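Local coordinates for protein CEP104 (Gallus gallus, PDB 5JO8) that probably binds tubulin or microtubules through its TOG domain, as a component of the centriolar protein network, at residues A87-L90 with V91-I95; V102-A105 with S106-L109; A162-S165 with E166-P169. All blocks are in the same frame, centred on the assembly; numbering follows the deposited sequence.

Contact 1: residues A87-L90 with V91-I95; sequences AIFL and VRRAI
R93 folds back along one turn of helix toward F89 and L90, a local i to i+4 and i+3 arrangement near the C-terminal end of helix 77-94 in the all-helical TOG domain. Such domains are built from HEAT-like helical repeats, and here the side chain of a single arginine illustrates how the outside of a helix can be lined by the residue one turn further on. Its CB rests 3.5 Å from L90 O. CG, turned opposite the carbonyl carbon of R93 itself (chi1 -68°), passes the same distance from F89 O. Beyond it CD comes to 4.0 Å from CE1 of the F89 ring, which it approaches at a slant. The chain then bends at chi3 (67°) and leads the guanidinium away from the ring, so that CD alone touches it. At the tip NH1 donates to a water at 3.0 Å and also to the carbonyl oxygen of A49, while the guanidinium makes a cation-pi contact with Y50, so this arginine ties helix 77-94 to the end of helix 43-49 and the loop that follows it.

Under the side chains runs the backbone bonding of the helix. V91 N binds A87 O and R92 N binds I88 O, each at 2.8 Å, whereas the bond from R93 N to F89 O is weak. On the buried side A87 and L90 pack on V64 of helix 54-69, and V91 turns to helix 100-121. L90 O, by contrast, is gripped twice: A94 N donates to it at 3.1 Å, and the water held by R93 NH1 donates a second hydrogen bond to that oxygen at 2.9 Å.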
ATOM      1  N   ALA A  87     -10.034  -4.759  14.717  1.00 16.68           N
ATOM      2  CA  ALA A  87     -10.614  -4.202  13.495  1.00 15.54           C
ATOM      3  C   ALA A  87      -9.644  -4.343  12.323  1.00 16.36           C
ATOM      4  O   ALA A  87     -10.055  -4.696  11.222  1.00 17.64           O
ATOM      5  CB  ALA A  87     -10.996  -2.736  13.705  1.00 20.46           C
ATOM      6  N   ILE A  88      -8.362  -4.084  12.577  1.00 15.24           N
ATOM      7  CA  ILE A  88      -7.328  -4.205  11.552  1.00 16.69           C
ATOM      8  C   ILE A  88      -7.174  -5.657  11.104  1.00 19.43           C
ATOM      9  O   ILE A  88      -6.960  -5.927   9.921  1.00 18.11           O
ATOM     10  CB  ILE A  88      -5.993  -3.542  11.991  1.00 14.90           C
ATOM     11  CG1 ILE A  88      -6.129  -2.013  12.060  1.00 16.36           C
ATOM     12  CG2 ILE A  88      -4.824  -3.956  11.102  1.00 19.72           C
ATOM     13  CD1 ILE A  88      -6.400  -1.300  10.707  1.00 16.92           C
ATOM     14  N   PHE A  89      -7.297  -6.596  12.033  1.00 18.04           N
ATOM     15  CA  PHE A  89      -7.304  -8.015  11.696  1.00 17.32           C
ATOM     16  C   PHE A  89      -8.387  -8.307  10.645  1.00 16.79           C
ATOM     17  O   PHE A  89      -8.138  -8.993   9.643  1.00 20.09           O
ATOM     18  CB  PHE A  89      -7.527  -8.867  12.969  1.00 20.16           C
ATOM     19  CG  PHE A  89      -7.675 -10.340  12.696  1.00 20.48           C
ATOM     20  CD1 PHE A  89      -8.918 -10.895  12.439  1.00 21.26           C
ATOM     21  CD2 PHE A  89      -6.563 -11.172  12.683  1.00 22.09           C
ATOM     22  CE1 PHE A  89      -9.052 -12.247  12.161  1.00 25.56           C
ATOM     23  CE2 PHE A  89      -6.697 -12.535  12.417  1.00 25.87           C
ATOM     24  CZ  PHE A  89      -7.950 -13.064  12.154  1.00 23.58           C
ATOM     25  N   LEU A  90      -9.587  -7.773  10.863  1.00 16.87           N
ATOM     26  CA  LEU A  90     -10.689  -7.986   9.927  1.00 18.30           C
ATOM     27  C   LEU A  90     -10.476  -7.222   8.616  1.00 19.15           C
ATOM     28  O   LEU A  90     -10.795  -7.736   7.548  1.00 18.63           O
ATOM     29  CB  LEU A  90     -12.034  -7.624  10.572  1.00 18.63           C
ATOM     30  CG  LEU A  90     -12.387  -8.518  11.767  1.00 21.40           C
ATOM     31  CD1 LEU A  90     -13.680  -8.036  12.423  1.00 22.74           C
ATOM     32  CD2 LEU A  90     -12.519  -9.986  11.364  1.00 21.20           C
ATOM     33  N   VAL A  91      -9.927  -6.011   8.702  1.00 17.35           N
ATOM     34  CA  VAL A  91      -9.591  -5.223   7.513  1.00 16.80           C
ATOM     35  C   VAL A  91      -8.612  -5.979   6.630  1.00 18.92           C
ATOM     36  O   VAL A  91      -8.776  -6.024   5.408  1.00 18.03           O
ATOM     37  CB  VAL A  91      -9.020  -3.849   7.894  1.00 17.04           C
ATOM     38  CG1 VAL A  91      -8.404  -3.155   6.674  1.00 16.95           C
ATOM     39  CG2 VAL A  91     -10.100  -2.974   8.482  1.00 18.39           C
ATOM     40  N   ARG A  92      -7.584  -6.553   7.241  1.00 17.58           N
ATOM     41  CA  ARG A  92      -6.521  -7.225   6.507  1.00 18.46           C
ATOM     42  C   ARG A  92      -7.092  -8.377   5.680  1.00 22.46           C
ATOM     43  O   ARG A  92      -6.699  -8.588   4.529  1.00 22.71           O
ATOM     44  CB  ARG A  92      -5.467  -7.731   7.490  1.00 23.58           C
ATOM     45  CG  ARG A  92      -4.217  -8.321   6.854  1.00 27.52           C
ATOM     46  CD  ARG A  92      -3.267  -8.831   7.935  1.00 27.28           C
ATOM     47  NE  ARG A  92      -1.949  -9.172   7.411  1.00 54.25           N
ATOM     48  CZ  ARG A  92      -0.932  -9.567   8.169  1.00 57.66           C
ATOM     49  NH1 ARG A  92       0.237  -9.855   7.613  1.00 52.59           N
ATOM     50  NH2 ARG A  92      -1.084  -9.674   9.484  1.00 55.79           N
ATOM     51  N   ARG A  93      -8.033  -9.109   6.269  1.00 20.73           N
ATOM     52  CA  ARG A  93      -8.728 -10.183   5.563  1.00 21.64           C
ATOM     53  C   ARG A  93      -9.552  -9.655   4.398  1.00 19.10           C
ATOM     54  O   ARG A  93      -9.510 -10.204   3.290  1.00 21.37           O
ATOM     55  CB  ARG A  93      -9.686 -10.915   6.515  1.00 21.73           C
ATOM     56  CG  ARG A  93      -9.021 -11.717   7.610  1.00 27.16           C
ATOM     57  CD  ARG A  93     -10.059 -12.602   8.312  1.00 29.57           C
ATOM     58  NE  ARG A  93     -10.578 -13.647   7.420  1.00 28.29           N
ATOM     59  CZ  ARG A  93     -11.758 -13.619   6.804  1.00 28.12           C
ATOM     60  NH1 ARG A  93     -12.594 -12.598   6.975  1.00 29.34           N
ATOM     61  NH2 ARG A  93     -12.112 -14.625   6.013  1.00 31.73           N
ATOM     62  N   ALA A  94     -10.317  -8.601   4.657  1.00 17.94           N
ATOM     63  CA  ALA A  94     -11.289  -8.096   3.690  1.00 17.51           C
ATOM     64  C   ALA A  94     -10.661  -7.343   2.512  1.00 18.05           C
ATOM     65  O   ALA A  94     -11.297  -7.169   1.465  1.00 20.18           O
ATOM     66  CB  ALA A  94     -12.327  -7.244   4.387  1.00 18.72           C
ATOM     67  N   ILE A  95      -9.411  -6.921   2.680  1.00 19.75           N
ATOM     68  CA  ILE A  95      -8.651  -6.299   1.597  1.00 18.42           C
ATOM     69  C   ILE A  95      -8.462  -7.294   0.458  1.00 22.36           C
ATOM     70  O   ILE A  95      -8.320  -6.889  -0.698  1.00 20.33           O
ATOM     71  CB  ILE A  95      -7.330  -5.686   2.126  1.00 17.90           C
ATOM     72  CG1 ILE A  95      -7.613  -4.322   2.742  1.00 21.88           C
ATOM     73  CG2 ILE A  95      -6.285  -5.531   1.020  1.00 22.14           C
ATOM     74  CD1 ILE A  95      -6.464  -3.779   3.590  1.00 21.25           C
TER
HETATM   75  O   HOH W   1     -12.868  -9.712   7.636  1.00 22.46           O

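Contact 2: residues V102-A105 with S106-L109; sequences VFQA and SLKL
V102 begins this turn of helix 100-121 with its carbonyl oxygen, which takes the N-H of S106 at 3.0 Å, while its side chain packs on R57 and L61 of helix 54-69. F103 takes part with both its carbonyl and its ring. Its O accepts twice, from L107 N at 3.0 Å and, more closely, from S106 OG at 2.7 Å; the serine hydroxyl reaches back because it sits between its own N and carbonyl carbon (chi1 82°). The F103 ring, meanwhile, has L107 over one face: L107 CG stands above the rim, and CD1 comes to 3.6 Å from F103 CE2. Q104 follows, bent at chi2 so that its amide end lies near L107 CD1, 4.1 Å from OE1, and its O takes K108 N. A105 closes the walk by accepting L109 N.

F103 also meets R142 in a cation-pi contact and touches L150 and V153 of helix 148-163. The chemistry implies that S106, a buried polar residue, has its hydroxyl satisfied within its own helix, leaving that surface able to pack against A94 of helix 77-94.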
ATOM      1  N   VAL A 102     -17.573  -5.357  -0.412  1.00 19.01           N
ATOM      2  CA  VAL A 102     -16.849  -5.799   0.789  1.00 20.29           C
ATOM      3  C   VAL A 102     -15.490  -5.110   0.864  1.00 22.45           C
ATOM      4  O   VAL A 102     -15.085  -4.612   1.920  1.00 19.44           O
ATOM      5  CB  VAL A 102     -16.697  -7.321   0.838  1.00 20.07           C
ATOM      6  CG1 VAL A 102     -15.970  -7.742   2.109  1.00 24.64           C
ATOM      7  CG2 VAL A 102     -18.062  -7.994   0.756  1.00 21.96           C
ATOM      8  N   PHE A 103     -14.777  -5.093  -0.255  1.00 21.11           N
ATOM      9  CA  PHE A 103     -13.482  -4.425  -0.339  1.00 19.36           C
ATOM     10  C   PHE A 103     -13.626  -2.943   0.041  1.00 19.36           C
ATOM     11  O   PHE A 103     -12.831  -2.412   0.829  1.00 17.99           O
ATOM     12  CB  PHE A 103     -12.919  -4.582  -1.763  1.00 19.24           C
ATOM     13  CG  PHE A 103     -11.585  -3.924  -1.976  1.00 22.49           C
ATOM     14  CD1 PHE A 103     -10.435  -4.441  -1.402  1.00 23.38           C
ATOM     15  CD2 PHE A 103     -11.479  -2.803  -2.789  1.00 21.56           C
ATOM     16  CE1 PHE A 103      -9.204  -3.837  -1.604  1.00 22.94           C
ATOM     17  CE2 PHE A 103     -10.246  -2.196  -2.992  1.00 22.75           C
ATOM     18  CZ  PHE A 103      -9.109  -2.716  -2.411  1.00 24.75           C
ATOM     19  N   GLN A 104     -14.644  -2.280  -0.500  1.00 19.27           N
ATOM     20  CA  GLN A 104     -14.866  -0.871  -0.211  1.00 18.69           C
ATOM     21  C   GLN A 104     -15.181  -0.633   1.267  1.00 21.90           C
ATOM     22  O   GLN A 104     -14.743   0.362   1.845  1.00 19.32           O
ATOM     23  CB  GLN A 104     -15.977  -0.298  -1.097  1.00 24.65           C
ATOM     24  CG  GLN A 104     -15.569  -0.140  -2.559  1.00 23.36           C
ATOM     25  CD  GLN A 104     -14.489   0.907  -2.763  1.00 29.97           C
ATOM     26  OE1 GLN A 104     -14.389   1.872  -2.004  1.00 42.04           O
ATOM     27  NE2 GLN A 104     -13.672   0.717  -3.786  1.00 32.83           N
ATOM     28  N   ALA A 105     -15.943  -1.531   1.882  1.00 19.99           N
ATOM     29  CA  ALA A 105     -16.250  -1.377   3.299  1.00 19.06           C
ATOM     30  C   ALA A 105     -14.951  -1.492   4.085  1.00 20.05           C
ATOM     31  O   ALA A 105     -14.768  -0.780   5.076  1.00 19.47           O
ATOM     32  CB  ALA A 105     -17.269  -2.407   3.759  1.00 18.80           C
ATOM     33  N   SER A 106     -14.033  -2.349   3.640  1.00 18.35           N
ATOM     34  CA  SER A 106     -12.764  -2.491   4.355  1.00 18.68           C
ATOM     35  C   SER A 106     -11.931  -1.216   4.246  1.00 19.09           C
ATOM     36  O   SER A 106     -11.278  -0.805   5.214  1.00 19.34           O
ATOM     37  CB  SER A 106     -11.976  -3.715   3.889  1.00 18.63           C
ATOM     38  OG  SER A 106     -11.246  -3.450   2.706  1.00 22.03           O
ATOM     39  N   LEU A 107     -11.955  -0.575   3.082  1.00 18.34           N
ATOM     40  CA  LEU A 107     -11.229   0.676   2.898  1.00 17.36           C
ATOM     41  C   LEU A 107     -11.840   1.795   3.731  1.00 18.19           C
ATOM     42  O   LEU A 107     -11.111   2.612   4.295  1.00 19.68           O
ATOM     43  CB  LEU A 107     -11.229   1.104   1.431  1.00 18.65           C
ATOM     44  CG  LEU A 107     -10.589   0.150   0.430  1.00 20.75           C
ATOM     45  CD1 LEU A 107     -10.589   0.791  -0.959  1.00 23.31           C
ATOM     46  CD2 LEU A 107      -9.179  -0.235   0.837  1.00 22.97           C
ATOM     47  N   LYS A 108     -13.169   1.846   3.787  1.00 17.69           N
ATOM     48  CA  LYS A 108     -13.871   2.840   4.587  1.00 19.63           C
ATOM     49  C   LYS A 108     -13.453   2.692   6.048  1.00 18.10           C
ATOM     50  O   LYS A 108     -13.177   3.672   6.732  1.00 20.21           O
ATOM     51  CB  LYS A 108     -15.385   2.648   4.457  1.00 20.69           C
ATOM     52  CG  LYS A 108     -16.228   3.580   5.299  1.00 22.97           C
ATOM     53  CD  LYS A 108     -17.690   3.159   5.215  1.00 26.41           C
ATOM     54  CE  LYS A 108     -18.559   3.854   6.251  1.00 28.15           C
ATOM     55  NZ  LYS A 108     -18.798   5.299   5.949  1.00 33.94           N
ATOM     56  N   LEU A 109     -13.407   1.453   6.512  1.00 17.28           N
ATOM     57  CA  LEU A 109     -13.061   1.173   7.893  1.00 16.46           C
ATOM     58  C   LEU A 109     -11.604   1.543   8.156  1.00 18.69           C
ATOM     59  O   LEU A 109     -11.304   2.204   9.152  1.00 16.68           O
ATOM     60  CB  LEU A 109     -13.298  -0.308   8.182  1.00 17.96           C
ATOM     61  CG  LEU A 109     -12.877  -0.853   9.543  1.00 19.28           C
ATOM     62  CD1 LEU A 109     -13.448  -0.001  10.681  1.00 19.89           C
ATOM     63  CD2 LEU A 109     -13.333  -2.304   9.643  1.00 19.33           C
TER

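Contact 3: residues A162-S165 with E166-P169; sequences ALWS and EVKP
W164 and K168 meet where helix 148-163 runs out and the chain turns toward helix 173-177, a connection between successive helices of the TOG domain's helical array. Hydrogen bonding organises the bend. W164 O accepts from V167 N at 2.9 Å, closing a type I turn over S165 and E166, and from K168 N at 2.8 Å, closing the wider i to i+4 turn. The two donors use the oxygen differently: V167 N lies well above the carbonyl plane, whereas K168 N sits nearly along the C=O axis, with its N-H pointing almost straight at the oxygen (179°). The peptide of W164 is thereby fixed from two directions. A CA-H...O contact, longer and bent, sets K168 CA 3.5 Å from A162 O, beside the last turn of the helix.

Apolar contacts come next. W164 and V167 point the same way, side by side, and V167 CG2 lies at the edge of the indole, 4.0 Å from CE3. The indole is also set edge-to-face against F157, and both residues pack on helix 100-121, W164 through K111 and T115, V167 through I114.

A mixed contact lies on another flank: the extended K168 chain crosses L163 and its ammonium NZ comes 3.8 Å from L163 CD2; M204 of helix 187-204 touches both side chains.

Polar side chains are linked through solvent. One water lies 2.7 Å from S165 OG and donates to E166 OE2, a carboxylate oxygen brought round by the bend at chi2 (-67°). Lastly, P169 has no N-H to offer the carbonyl of S165, and it is the proline ring carbon CD that comes to 3.1 Å from S165 O.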
ATOM      1  N   ALA A 162      -0.907   7.522   1.500  1.00 19.17           N
ATOM      2  CA  ALA A 162       0.452   8.050   1.626  1.00 18.92           C
ATOM      3  C   ALA A 162       0.480   9.535   1.993  1.00 23.65           C
ATOM      4  O   ALA A 162       1.420  10.008   2.653  1.00 22.67           O
ATOM      5  CB  ALA A 162       1.233   7.816   0.318  1.00 21.94           C
ATOM      6  N   LEU A 163      -0.553  10.263   1.587  1.00 20.51           N
ATOM      7  CA  LEU A 163      -0.580  11.708   1.759  1.00 21.31           C
ATOM      8  C   LEU A 163      -1.452  12.204   2.929  1.00 21.44           C
ATOM      9  O   LEU A 163      -1.456  13.401   3.246  1.00 23.27           O
ATOM     10  CB  LEU A 163      -0.949  12.364   0.420  1.00 22.69           C
ATOM     11  CG  LEU A 163       0.154  12.020  -0.604  1.00 28.47           C
ATOM     12  CD1 LEU A 163      -0.331  11.932  -2.035  1.00 42.05           C
ATOM     13  CD2 LEU A 163       1.295  13.016  -0.488  1.00 43.13           C
ATOM     14  N   TRP A 164      -2.156  11.292   3.605  1.00 20.11           N
ATOM     15  CA  TRP A 164      -2.928  11.684   4.784  1.00 21.85           C
ATOM     16  C   TRP A 164      -1.997  12.261   5.831  1.00 22.34           C
ATOM     17  O   TRP A 164      -0.891  11.759   6.034  1.00 22.63           O
ATOM     18  CB  TRP A 164      -3.707  10.521   5.397  1.00 18.84           C
ATOM     19  CG  TRP A 164      -4.794  10.008   4.537  1.00 21.07           C
ATOM     20  CD1 TRP A 164      -5.482  10.694   3.563  1.00 19.39           C
ATOM     21  CD2 TRP A 164      -5.309   8.680   4.542  1.00 19.79           C
ATOM     22  NE1 TRP A 164      -6.402   9.854   2.967  1.00 21.70           N
ATOM     23  CE2 TRP A 164      -6.310   8.614   3.551  1.00 21.91           C
ATOM     24  CE3 TRP A 164      -5.023   7.531   5.294  1.00 21.32           C
ATOM     25  CZ2 TRP A 164      -7.020   7.446   3.289  1.00 25.22           C
ATOM     26  CZ3 TRP A 164      -5.727   6.375   5.030  1.00 26.89           C
ATOM     27  CH2 TRP A 164      -6.715   6.342   4.031  1.00 24.13           C
ATOM     28  N   SER A 165      -2.452  13.330   6.477  1.00 20.28           N
ATOM     29  CA  SER A 165      -1.630  14.009   7.480  1.00 22.06           C
ATOM     30  C   SER A 165      -1.173  13.079   8.610  1.00 23.86           C
ATOM     31  O   SER A 165      -0.096  13.280   9.175  1.00 24.36           O
ATOM     32  CB  SER A 165      -2.353  15.236   8.045  1.00 26.14           C
ATOM     33  OG  SER A 165      -3.514  14.855   8.746  1.00 28.44           O
ATOM     34  N   GLU A 166      -1.979  12.068   8.931  1.00 20.40           N
ATOM     35  CA  GLU A 166      -1.588  11.094   9.958  1.00 23.05           C
ATOM     36  C   GLU A 166      -0.509  10.123   9.489  1.00 22.24           C
ATOM     37  O   GLU A 166       0.222   9.567  10.306  1.00 21.58           O
ATOM     38  CB  GLU A 166      -2.795  10.286  10.436  1.00 18.59           C
ATOM     39  CG  GLU A 166      -3.790  11.065  11.308  1.00 22.98           C
ATOM     40  CD  GLU A 166      -3.214  11.465  12.662  1.00 33.74           C
ATOM     41  OE1 GLU A 166      -2.769  10.575  13.417  1.00 31.85           O
ATOM     42  OE2 GLU A 166      -3.218  12.675  12.974  1.00 37.75           O
ATOM     43  N   VAL A 167      -0.414   9.910   8.182  1.00 19.35           N
ATOM     44  CA  VAL A 167       0.434   8.857   7.636  1.00 18.02           C
ATOM     45  C   VAL A 167       1.728   9.384   7.036  1.00 18.33           C
ATOM     46  O   VAL A 167       2.782   8.762   7.164  1.00 19.08           O
ATOM     47  CB  VAL A 167      -0.340   8.026   6.597  1.00 19.47           C
ATOM     48  CG1 VAL A 167       0.585   7.045   5.880  1.00 20.82           C
ATOM     49  CG2 VAL A 167      -1.497   7.293   7.236  1.00 20.11           C
ATOM     50  N   LYS A 168       1.637  10.506   6.326  1.00 19.61           N
ATOM     51  CA  LYS A 168       2.816  11.094   5.687  1.00 21.50           C
ATOM     52  C   LYS A 168       4.084  11.200   6.576  1.00 21.85           C
ATOM     53  O   LYS A 168       5.160  10.769   6.154  1.00 20.84           O
ATOM     54  CB  LYS A 168       2.466  12.441   5.024  1.00 24.09           C
ATOM     55  CG  LYS A 168       3.567  12.976   4.118  1.00 33.21           C
ATOM     56  CD  LYS A 168       3.060  14.107   3.228  1.00 44.32           C
ATOM     57  CE  LYS A 168       4.164  14.649   2.323  1.00 64.19           C
ATOM     58  NZ  LYS A 168       3.633  15.525   1.233  1.00 58.31           N
ATOM     59  N   PRO A 169       3.956  11.715   7.820  1.00 22.52           N
ATOM     60  CA  PRO A 169       5.166  11.843   8.638  1.00 25.47           C
ATOM     61  C   PRO A 169       5.817  10.505   9.030  1.00 23.99           C
ATOM     62  O   PRO A 169       6.968  10.501   9.469  1.00 25.84           O
ATOM     63  CB  PRO A 169       4.662  12.545   9.902  1.00 22.37           C
ATOM     64  CG  PRO A 169       3.364  13.149   9.548  1.00 28.87           C
ATOM     65  CD  PRO A 169       2.772  12.274   8.496  1.00 27.33           C
TER
HETATM   66  O   HOH W   2      -2.684  14.767  11.321  1.00 43.18           O

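In the fold
The three contacts come in series along the chain, each made within a single continuous stretch. Contacts 1 and 2 lie on consecutive helices, 77-94 and 100-121, with centres about 9 Å apart; they touch directly, V91 meeting L109 and I95 meeting F103, so two turns with internal bonding become one helix-helix interface. Contact 3 stands apart, its centre about 20 Å from contact 1 and 19 Å from contact 2, at the exit of helix 148-163. That helix nevertheless packs on contact 2 through F157 and V153, and helix 100-121 extends to contact 3. Helix 100-121 is thus common to all: it carries contact 2 and packs on contacts 1 and 3, as expected of a stacked helical array.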